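Side-chain contact in transcriptional repressor PadR (Bacillus cereus, PDB 6JYI), which probably binds DNA as a dimeric transcription factor of the PadR family, acting as a repressor of gene expression: residues D11-L14 with G15-Q19. Residues are numbered along the deposited sequence; the frame is centred on the assembly and turned at random.
Sequences DVVL and GLLMQ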
loop_
_atom_site.group_PDB
_atom_site.type_symbol
_atom_site.label_atom_id
_atom_site.label_comp_id
_atom_site.label_asym_id
_atom_site.label_seq_id
_atom_site.Cartn_x
_atom_site.Cartn_y
_atom_site.Cartn_z
ATOM N N ASP A 11 -15.180 4.182 6.266
ATOM C CA ASP A 11 -15.804 2.854 5.975
ATOM C C ASP A 11 -15.068 1.688 6.546
ATOM O O ASP A 11 -15.688 0.653 6.797
ATOM C CB ASP A 11 -15.997 2.685 4.485
ATOM C CG ASP A 11 -16.705 3.827 3.922
ATOM O OD1 ASP A 11 -17.834 4.044 4.373
ATOM O OD2 ASP A 11 -16.149 4.553 3.067
ATOM N N VAL A 12 -13.766 1.844 6.805
ATOM C CA VAL A 12 -13.058 0.829 7.554
ATOM C C VAL A 12 -13.707 0.669 8.933
ATOM O O VAL A 12 -14.009 -0.457 9.365
ATOM C CB VAL A 12 -11.541 1.135 7.754
ATOM C CG1 VAL A 12 -10.926 0.085 8.631
ATOM C CG2 VAL A 12 -10.765 1.259 6.411
ATOM N N VAL A 13 -13.934 1.799 9.605
ATOM C CA VAL A 13 -14.547 1.805 10.928
ATOM C C VAL A 13 -15.979 1.333 10.870
ATOM O O VAL A 13 -16.368 0.470 11.639
ATOM C CB VAL A 13 -14.452 3.206 11.585
ATOM C CG1 VAL A 13 -15.253 3.252 12.881
ATOM C CG2 VAL A 13 -12.953 3.556 11.811
ATOM N N LEU A 14 -16.772 1.865 9.938
ATOM C CA LEU A 14 -18.189 1.430 9.823
ATOM C C LEU A 14 -18.293 -0.026 9.520
ATOM O O LEU A 14 -19.117 -0.760 10.129
ATOM C CB LEU A 14 -18.942 2.249 8.766
ATOM C CG LEU A 14 -19.088 3.727 9.146
ATOM C CD1 LEU A 14 -19.589 4.592 7.934
ATOM C CD2 LEU A 14 -20.075 3.873 10.303
ATOM N N GLY A 15 -17.465 -0.501 8.593
ATOM C CA GLY A 15 -17.471 -1.929 8.338
ATOM C C GLY A 15 -17.161 -2.802 9.517
ATOM O O GLY A 15 -17.791 -3.855 9.716
ATOM N N LEU A 16 -16.198 -2.402 10.319
ATOM C CA LEU A 16 -15.868 -3.165 11.511
ATOM C C LEU A 16 -17.060 -3.263 12.461
ATOM O O LEU A 16 -17.417 -4.351 12.947
ATOM C CB LEU A 16 -14.684 -2.510 12.218
ATOM C CG LEU A 16 -13.304 -2.805 11.641
ATOM C CD1 LEU A 16 -12.225 -2.003 12.442
ATOM C CD2 LEU A 16 -13.008 -4.315 11.674
ATOM N N LEU A 17 -17.749 -2.138 12.625
ATOM C CA LEU A 17 -18.903 -2.050 13.524
ATOM C C LEU A 17 -20.163 -2.767 13.003
ATOM O O LEU A 17 -21.045 -3.101 13.771
ATOM C CB LEU A 17 -19.185 -0.574 13.855
ATOM C CG LEU A 17 -18.085 0.116 14.651
ATOM C CD1 LEU A 17 -18.365 1.638 14.861
ATOM C CD2 LEU A 17 -17.897 -0.580 15.998
HETATM N N MSE A 18 -20.200 -3.049 11.710
HETATM C CA MSE A 18 -21.287 -3.829 11.108
HETATM C C MSE A 18 -21.590 -5.161 11.805
HETATM O O MSE A 18 -22.745 -5.472 12.013
HETATM C CB MSE A 18 -21.036 -4.063 9.599
HETATM C CG MSE A 18 -21.232 -2.860 8.780
HETATM SE SE MSE A 18 -23.127 -2.370 8.634
HETATM C CE MSE A 18 -23.797 -3.921 7.704
ATOM N N GLN A 19 -20.587 -5.936 12.199
ATOM C CA GLN A 19 -20.899 -7.192 12.924
ATOM C C GLN A 19 -21.357 -6.994 14.356
ATOM O O GLN A 19 -22.378 -7.557 14.786
ATOM C CB GLN A 19 -19.704 -8.119 12.971
ATOM C CG GLN A 19 -20.023 -9.388 13.702
ATOM C CD GLN A 19 -19.123 -10.529 13.309
ATOM O OE1 GLN A 19 -19.117 -10.964 12.151
ATOM N NE2 GLN A 19 -18.363 -11.041 14.279
#
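The flat groups that meet here are peptide units, amide N-H against carbonyl: the N-H of Gly-15 stands above the carbonyl plane of Asp-11, 35° out of it, whereas those of Leu-17 and Met-18 lie much closer to the planes of the Val-13 and Leu-14 carbonyls. All belong to helix 8-19 of the PadR-type winged helix-turn-helix domain, in which strands 59-64 and 72-77 form the wing. Four successive i to i+4 bonds join the two turns. The shortest runs from Gly-15 N to Asp-11 O, 2.8 Å, and the most bent from Met-18 N to Leu-14 O, with an N-H...O angle of 132°.

Val-13 and Leu-17 supply the side-chain contact proper. They lie alongside each other, one turn apart and pointing the same way, with Val-13 CG1 against Leu-17 CD1 at 4.0 Å. This methyl of Val-13 is turned anti to its own N (chi1 172°), and from there it meets the leucine. The pair faces the interior of the domain, Val-13 on Thr-49, Leu-50 and Leu-53 of helix 46-55 and Leu-17 on Tyr-75 and Ile-77 of the wing.

Around the helix the carbonyl oxygens of Val-12, Val-13 and Leu-14 are flanked by aliphatic carbons of the following turn. Leu-16 CG rests 3.3 Å from Val-12 O, beside the bond that this oxygen receives from Leu-16 N. Both residues pack on Phe-35 of helix 24-35, and Val-12 also touches Met-104 of the second subunit, which brings this side of the helix to the dimer interface. The chain of selenomethionine Met-18 is bent at chi2 and chi3, and its far end leads away from the preceding turn; its CG lies 3.3 Å from Leu-14 O.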